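Long-range contact in arabinogalactan endo-1,4-beta-galactosidase (Ignisphaera aggregans, PDB 7OSK), which probably cleaves internal beta-1,4-galactosidic bonds of arabinogalactan, this chain being the calcium-binding family 53 catalytic domain of a longer protein: residues 255-265 against 284-295. Residues are numbered along the deposited sequence; the frame is centred on the assembly and turned at random.
Sequences FDVIAISFYPY and YDKKILVAETAY
Strands 257-261 and 287-293 are the sixth and seventh of a closed eight-stranded TIM barrel, joined as a right-handed beta-alpha-beta crossover through helix 270-283. Parallel bonds alternate along them: I258 N gives to K287 O (2.8 Å), and I258 O receives L289 N. A beta bulge follows, where I260 O takes weak bonds from both A291 N and E292 N, and F262 N then reaches E292 O (2.9 Å). V257 CG1 packs on L289 CB (3.5 Å) inside the barrel, where small A259 and A291 also meet through their methyls; beta-branched I260 and I288 touch on the outer face, toward the helices. T293 has its hydroxyl anti to the backbone N (chi1 -176°), which turns OG1 onto F262 O, 2.7 Å away and nearly in line with the carbonyl. At the N-terminal end K286, extended until it bends at chi4, crosses one face of the F255 ring at about a right angle; its NZ, 4.5 Å from the ring centroid, makes a cation-pi contact and also bonds F255 O, though the exact length of that bond is doubtful. Near the C-terminal ends, where TIM barrels carry their active sites, Y263 OH donates to E292 OE1 (3.1 Å) from above the carboxylate plane, while R92 salt-bridges OE2. Gripped at both oxygens, the buried carboxylate of E292 is restrained in rotation.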
ATOM      1  N   PHE A 255     -13.872   1.388 -12.423  1.00 19.10           N
ATOM      2  CA  PHE A 255     -12.510   1.225 -11.935  1.00 17.31           C
ATOM      3  C   PHE A 255     -11.847   0.078 -12.679  1.00 19.01           C
ATOM      4  O   PHE A 255     -12.524  -0.710 -13.337  1.00 19.37           O
ATOM      5  CB  PHE A 255     -12.495   0.972 -10.426  1.00 17.99           C
ATOM      6  CG  PHE A 255     -13.215  -0.277 -10.015  1.00 17.83           C
ATOM      7  CD1 PHE A 255     -14.598  -0.315  -9.984  1.00 20.59           C
ATOM      8  CD2 PHE A 255     -12.509  -1.412  -9.659  1.00 18.98           C
ATOM      9  CE1 PHE A 255     -15.266  -1.462  -9.609  1.00 19.79           C
ATOM     10  CE2 PHE A 255     -13.171  -2.563  -9.281  1.00 19.71           C
ATOM     11  CZ  PHE A 255     -14.551  -2.588  -9.255  1.00 20.93           C
ATOM     12  N   ASP A 256     -10.526  -0.018 -12.565  1.00 21.23           N
ATOM     13  CA  ASP A 256      -9.754  -0.972 -13.354  1.00 18.35           C
ATOM     14  C   ASP A 256      -9.176  -2.097 -12.502  1.00 20.08           C
ATOM     15  O   ASP A 256      -9.105  -3.243 -12.948  1.00 21.51           O
ATOM     16  CB  ASP A 256      -8.622  -0.249 -14.089  1.00 20.21           C
ATOM     17  CG  ASP A 256      -9.122   0.904 -14.940  1.00 21.82           C
ATOM     18  OD1 ASP A 256      -9.688   0.640 -16.024  1.00 20.15           O
ATOM     19  OD2 ASP A 256      -8.942   2.071 -14.531  1.00 18.90           O
ATOM     20  N   VAL A 257      -8.773  -1.769 -11.277  1.00 16.84           N
ATOM     21  CA  VAL A 257      -8.042  -2.711 -10.438  1.00 18.20           C
ATOM     22  C   VAL A 257      -8.771  -3.015  -9.133  1.00 21.08           C
ATOM     23  O   VAL A 257      -9.321  -2.119  -8.494  1.00 21.94           O
ATOM     24  CB  VAL A 257      -6.634  -2.179 -10.098  1.00 18.37           C
ATOM     25  CG1 VAL A 257      -5.801  -3.259  -9.420  1.00 18.26           C
ATOM     26  CG2 VAL A 257      -5.935  -1.686 -11.354  1.00 23.53           C
ATOM     27  N   ILE A 258      -8.769  -4.291  -8.759  1.00 21.28           N
ATOM     28  CA  ILE A 258      -9.248  -4.726  -7.452  1.00 18.04           C
ATOM     29  C   ILE A 258      -8.049  -5.040  -6.573  1.00 20.73           C
ATOM     30  O   ILE A 258      -7.389  -6.063  -6.759  1.00 22.28           O
ATOM     31  CB  ILE A 258     -10.156  -5.966  -7.554  1.00 20.10           C
ATOM     32  CG1 ILE A 258     -11.406  -5.635  -8.370  1.00 20.54           C
ATOM     33  CG2 ILE A 258     -10.550  -6.463  -6.162  1.00 20.42           C
ATOM     34  CD1 ILE A 258     -12.146  -6.853  -8.870  1.00 23.34           C
ATOM     35  N   ALA A 259      -7.777  -4.160  -5.613  1.00 23.22           N
ATOM     36  CA  ALA A 259      -6.605  -4.300  -4.761  1.00 20.56           C
ATOM     37  C   ALA A 259      -6.947  -5.039  -3.472  1.00 19.59           C
ATOM     38  O   ALA A 259      -8.062  -4.930  -2.958  1.00 20.44           O
ATOM     39  CB  ALA A 259      -6.016  -2.943  -4.452  1.00 19.72           C
ATOM     40  N   ILE A 260      -5.972  -5.783  -2.956  1.00 17.23           N
ATOM     41  CA  ILE A 260      -6.166  -6.627  -1.782  1.00 19.02           C
ATOM     42  C   ILE A 260      -5.112  -6.345  -0.717  1.00 20.89           C
ATOM     43  O   ILE A 260      -3.927  -6.213  -1.024  1.00 20.53           O
ATOM     44  CB  ILE A 260      -6.103  -8.124  -2.160  1.00 18.26           C
ATOM     45  CG1 ILE A 260      -7.207  -8.472  -3.159  1.00 19.84           C
ATOM     46  CG2 ILE A 260      -6.237  -9.006  -0.924  1.00 19.18           C
ATOM     47  CD1 ILE A 260      -6.927  -9.730  -3.958  1.00 20.20           C
ATOM     48  N   SER A 261      -5.554  -6.250   0.535  1.00 22.33           N
ATOM     49  CA  SER A 261      -4.642  -6.261   1.674  1.00 20.84           C
ATOM     50  C   SER A 261      -4.621  -7.661   2.253  1.00 18.51           C
ATOM     51  O   SER A 261      -5.601  -8.095   2.853  1.00 18.48           O
ATOM     52  CB  SER A 261      -5.063  -5.257   2.751  1.00 21.24           C
ATOM     53  OG  SER A 261      -4.913  -3.924   2.306  1.00 22.37           O
ATOM     54  N   PHE A 262      -3.511  -8.368   2.065  1.00 20.44           N
ATOM     55  CA  PHE A 262      -3.381  -9.718   2.600  1.00 21.64           C
ATOM     56  C   PHE A 262      -2.202  -9.856   3.556  1.00 22.05           C
ATOM     57  O   PHE A 262      -1.048  -9.958   3.138  1.00 22.31           O
ATOM     58  CB  PHE A 262      -3.240 -10.744   1.478  1.00 21.38           C
ATOM     59  CG  PHE A 262      -3.166 -12.158   1.976  1.00 23.59           C
ATOM     60  CD1 PHE A 262      -4.232 -12.715   2.658  1.00 23.56           C
ATOM     61  CD2 PHE A 262      -2.029 -12.921   1.786  1.00 24.57           C
ATOM     62  CE1 PHE A 262      -4.171 -14.011   3.130  1.00 23.76           C
ATOM     63  CE2 PHE A 262      -1.965 -14.220   2.257  1.00 25.05           C
ATOM     64  CZ  PHE A 262      -3.037 -14.762   2.931  1.00 23.44           C
ATOM     65  N   TYR A 263      -2.520  -9.843   4.845  1.00 23.12           N
ATOM     66  CA  TYR A 263      -1.585 -10.203   5.900  1.00 23.46           C
ATOM     67  C   TYR A 263      -1.986 -11.582   6.427  1.00 25.93           C
ATOM     68  O   TYR A 263      -3.027 -11.710   7.074  1.00 27.09           O
ATOM     69  CB  TYR A 263      -1.599  -9.166   7.025  1.00 23.62           C
ATOM     70  CG  TYR A 263      -1.190  -7.778   6.579  1.00 25.24           C
ATOM     71  CD1 TYR A 263       0.146  -7.459   6.371  1.00 21.66           C
ATOM     72  CD2 TYR A 263      -2.140  -6.786   6.367  1.00 25.65           C
ATOM     73  CE1 TYR A 263       0.524  -6.197   5.964  1.00 19.45           C
ATOM     74  CE2 TYR A 263      -1.771  -5.519   5.961  1.00 22.71           C
ATOM     75  CZ  TYR A 263      -0.440  -5.230   5.762  1.00 21.28           C
ATOM     76  OH  TYR A 263      -0.075  -3.967   5.358  1.00 21.30           O
ATOM     77  N   PRO A 264      -1.178 -12.620   6.135  1.00 25.63           N
ATOM     78  CA  PRO A 264      -1.561 -14.000   6.472  1.00 25.00           C
ATOM     79  C   PRO A 264      -1.929 -14.200   7.940  1.00 26.41           C
ATOM     80  O   PRO A 264      -2.813 -14.999   8.251  1.00 26.84           O
ATOM     81  CB  PRO A 264      -0.304 -14.808   6.128  1.00 25.45           C
ATOM     82  CG  PRO A 264       0.435 -13.982   5.157  1.00 25.46           C
ATOM     83  CD  PRO A 264       0.168 -12.564   5.536  1.00 24.82           C
ATOM     84  N   TYR A 265      -1.253 -13.475   8.826  1.00 28.11           N
ATOM     85  CA  TYR A 265      -1.472 -13.613  10.264  1.00 28.57           C
ATOM     86  C   TYR A 265      -2.762 -12.928  10.721  1.00 26.56           C
ATOM     87  O   TYR A 265      -3.072 -12.909  11.913  1.00 29.49           O
ATOM     88  CB  TYR A 265      -0.274 -13.049  11.044  1.00 28.97           C
ATOM     89  CG  TYR A 265       0.265 -11.727  10.525  1.00 27.96           C
ATOM     90  CD1 TYR A 265      -0.343 -10.522  10.857  1.00 28.47           C
ATOM     91  CD2 TYR A 265       1.387 -11.688   9.707  1.00 25.92           C
ATOM     92  CE1 TYR A 265       0.154  -9.315  10.388  1.00 25.40           C
ATOM     93  CE2 TYR A 265       1.889 -10.490   9.234  1.00 23.41           C
ATOM     94  CZ  TYR A 265       1.270  -9.309   9.578  1.00 23.89           C
ATOM     95  OH  TYR A 265       1.772  -8.119   9.105  1.00 24.87           O
ATOM     96  N   TYR A 284     -15.277 -11.365 -12.467  1.00 26.28           N
ATOM     97  CA  TYR A 284     -14.990 -10.005 -12.918  1.00 28.41           C
ATOM     98  C   TYR A 284     -13.916  -9.966 -14.002  1.00 30.79           C
ATOM     99  O   TYR A 284     -12.959 -10.742 -13.971  1.00 31.57           O
ATOM    100  CB  TYR A 284     -14.547  -9.139 -11.736  1.00 26.77           C
ATOM    101  CG  TYR A 284     -15.485  -9.188 -10.555  1.00 24.51           C
ATOM    102  CD1 TYR A 284     -16.770  -8.674 -10.645  1.00 24.32           C
ATOM    103  CD2 TYR A 284     -15.081  -9.739  -9.345  1.00 25.11           C
ATOM    104  CE1 TYR A 284     -17.630  -8.714  -9.568  1.00 24.58           C
ATOM    105  CE2 TYR A 284     -15.935  -9.781  -8.261  1.00 24.13           C
ATOM    106  CZ  TYR A 284     -17.209  -9.267  -8.379  1.00 23.44           C
ATOM    107  OH  TYR A 284     -18.067  -9.302  -7.310  1.00 24.22           O
ATOM    108  N   ASP A 285     -14.088  -9.055 -14.959  1.00 29.90           N
ATOM    109  CA  ASP A 285     -13.075  -8.789 -15.975  1.00 31.98           C
ATOM    110  C   ASP A 285     -12.296  -7.540 -15.571  1.00 30.53           C
ATOM    111  O   ASP A 285     -12.348  -6.506 -16.240  1.00 32.03           O
ATOM    112  CB  ASP A 285     -13.708  -8.615 -17.363  1.00 31.96           C
ATOM    113  CG  ASP A 285     -13.752  -9.914 -18.160  1.00 35.36           C
ATOM    114  OD1 ASP A 285     -12.802 -10.724 -18.064  1.00 32.72           O
ATOM    115  OD2 ASP A 285     -14.747 -10.125 -18.887  1.00 37.46           O
ATOM    116  N   LYS A 286     -11.588  -7.647 -14.452  1.00 29.28           N
ATOM    117  CA  LYS A 286     -10.750  -6.565 -13.953  1.00 26.56           C
ATOM    118  C   LYS A 286      -9.455  -7.127 -13.387  1.00 25.90           C
ATOM    119  O   LYS A 286      -9.339  -8.333 -13.161  1.00 26.30           O
ATOM    120  CB  LYS A 286     -11.488  -5.756 -12.889  1.00 23.30           C
ATOM    121  CG  LYS A 286     -12.674  -4.984 -13.432  1.00 22.89           C
ATOM    122  CD  LYS A 286     -13.381  -4.207 -12.342  1.00 19.66           C
ATOM    123  CE  LYS A 286     -14.573  -3.443 -12.892  1.00 21.61           C
ATOM    124  NZ  LYS A 286     -14.180  -2.477 -13.952  1.00 21.50           N
ATOM    125  N   LYS A 287      -8.488  -6.246 -13.157  1.00 24.71           N
ATOM    126  CA  LYS A 287      -7.174  -6.658 -12.686  1.00 22.12           C
ATOM    127  C   LYS A 287      -7.167  -6.945 -11.190  1.00 21.44           C
ATOM    128  O   LYS A 287      -7.989  -6.421 -10.436  1.00 18.80           O
ATOM    129  CB  LYS A 287      -6.134  -5.587 -13.019  1.00 23.49           C
ATOM    130  CG  LYS A 287      -5.944  -5.353 -14.513  1.00 25.45           C
ATOM    131  CD  LYS A 287      -5.416  -6.597 -15.227  1.00 27.62           C
ATOM    132  CE  LYS A 287      -5.463  -6.443 -16.738  1.00 32.45           C
ATOM    133  NZ  LYS A 287      -4.631  -5.307 -17.221  1.00 34.12           N
ATOM    134  N   ILE A 288      -6.225  -7.788 -10.778  1.00 23.44           N
ATOM    135  CA  ILE A 288      -6.111  -8.234  -9.396  1.00 22.10           C
ATOM    136  C   ILE A 288      -4.767  -7.808  -8.822  1.00 20.89           C
ATOM    137  O   ILE A 288      -3.720  -8.155  -9.366  1.00 21.81           O
ATOM    138  CB  ILE A 288      -6.249  -9.763  -9.285  1.00 22.61           C
ATOM    139  CG1 ILE A 288      -7.402 -10.270 -10.162  1.00 23.77           C
ATOM    140  CG2 ILE A 288      -6.437 -10.178  -7.830  1.00 21.66           C
ATOM    141  CD1 ILE A 288      -8.758  -9.697  -9.804  1.00 24.21           C
ATOM    142  N   LEU A 289      -4.806  -7.066  -7.719  1.00 22.73           N
ATOM    143  CA  LEU A 289      -3.602  -6.504  -7.114  1.00 20.96           C
ATOM    144  C   LEU A 289      -3.549  -6.765  -5.612  1.00 19.43           C
ATOM    145  O   LEU A 289      -4.580  -6.808  -4.945  1.00 21.41           O
ATOM    146  CB  LEU A 289      -3.537  -4.996  -7.386  1.00 20.45           C
ATOM    147  CG  LEU A 289      -2.394  -4.210  -6.739  1.00 18.92           C
ATOM    148  CD1 LEU A 289      -1.057  -4.603  -7.344  1.00 21.85           C
ATOM    149  CD2 LEU A 289      -2.631  -2.714  -6.879  1.00 20.48           C
ATOM    150  N   VAL A 290      -2.339  -6.952  -5.094  1.00 19.84           N
ATOM    151  CA  VAL A 290      -2.110  -6.971  -3.652  1.00 20.43           C
ATOM    152  C   VAL A 290      -1.501  -5.629  -3.241  1.00 20.40           C
ATOM    153  O   VAL A 290      -0.302  -5.400  -3.417  1.00 18.31           O
ATOM    154  CB  VAL A 290      -1.180  -8.129  -3.226  1.00 19.33           C
ATOM    155  CG1 VAL A 290      -0.979  -8.131  -1.715  1.00 20.02           C
ATOM    156  CG2 VAL A 290      -1.743  -9.467  -3.693  1.00 19.85           C
ATOM    157  N   ALA A 291      -2.332  -4.746  -2.695  1.00 21.35           N
ATOM    158  CA  ALA A 291      -1.903  -3.394  -2.344  1.00 19.37           C
ATOM    159  C   ALA A 291      -1.043  -3.384  -1.090  1.00 20.41           C
ATOM    160  O   ALA A 291      -0.159  -2.539  -0.943  1.00 19.57           O
ATOM    161  CB  ALA A 291      -3.105  -2.490  -2.150  1.00 18.24           C
ATOM    162  N   GLU A 292      -1.319  -4.309  -0.177  1.00 21.50           N
ATOM    163  CA  GLU A 292      -0.562  -4.398   1.063  1.00 22.09           C
ATOM    164  C   GLU A 292      -0.373  -5.842   1.498  1.00 19.91           C
ATOM    165  O   GLU A 292      -1.304  -6.643   1.466  1.00 20.51           O
ATOM    166  CB  GLU A 292      -1.253  -3.609   2.179  1.00 19.53           C
ATOM    167  CG  GLU A 292      -1.297  -2.104   1.950  1.00 21.47           C
ATOM    168  CD  GLU A 292      -1.884  -1.344   3.131  1.00 23.43           C
ATOM    169  OE1 GLU A 292      -2.139  -1.973   4.184  1.00 21.52           O
ATOM    170  OE2 GLU A 292      -2.090  -0.117   3.006  1.00 20.44           O
ATOM    171  N   THR A 293       0.848  -6.160   1.906  1.00 20.99           N
ATOM    172  CA  THR A 293       1.163  -7.463   2.469  1.00 20.98           C
ATOM    173  C   THR A 293       2.528  -7.384   3.136  1.00 21.23           C
ATOM    174  O   THR A 293       3.365  -6.566   2.752  1.00 20.73           O
ATOM    175  CB  THR A 293       1.158  -8.573   1.397  1.00 19.78           C
ATOM    176  OG1 THR A 293       1.381  -9.843   2.020  1.00 22.76           O
ATOM    177  CG2 THR A 293       2.234  -8.330   0.349  1.00 20.84           C
ATOM    178  N   ALA A 294       2.750  -8.222   4.141  1.00 22.21           N
ATOM    179  CA  ALA A 294       4.027  -8.231   4.840  1.00 21.37           C
ATOM    180  C   ALA A 294       4.166  -9.458   5.720  1.00 22.02           C
ATOM    181  O   ALA A 294       3.187 -10.141   6.011  1.00 24.48           O
ATOM    182  CB  ALA A 294       4.183  -6.972   5.675  1.00 21.65           C
ATOM    183  N   TYR A 295       5.396  -9.734   6.138  1.00 23.25           N
ATOM    184  CA  TYR A 295       5.656 -10.799   7.094  1.00 23.26           C
ATOM    185  C   TYR A 295       6.907 -10.482   7.898  1.00 26.02           C
ATOM    186  O   TYR A 295       7.669  -9.582   7.543  1.00 21.23           O
ATOM    187  CB  TYR A 295       5.810 -12.146   6.390  1.00 23.19           C
ATOM    188  CG  TYR A 295       5.402 -13.306   7.263  1.00 25.38           C
ATOM    189  CD1 TYR A 295       4.061 -13.594   7.478  1.00 25.99           C
ATOM    190  CD2 TYR A 295       6.351 -14.103   7.883  1.00 24.73           C
ATOM    191  CE1 TYR A 295       3.677 -14.644   8.278  1.00 26.70           C
ATOM    192  CE2 TYR A 295       5.977 -15.160   8.689  1.00 25.87           C
ATOM    193  CZ  TYR A 295       4.636 -15.426   8.884  1.00 28.78           C
ATOM    194  OH  TYR A 295       4.244 -16.476   9.682  1.00 28.81           O
TER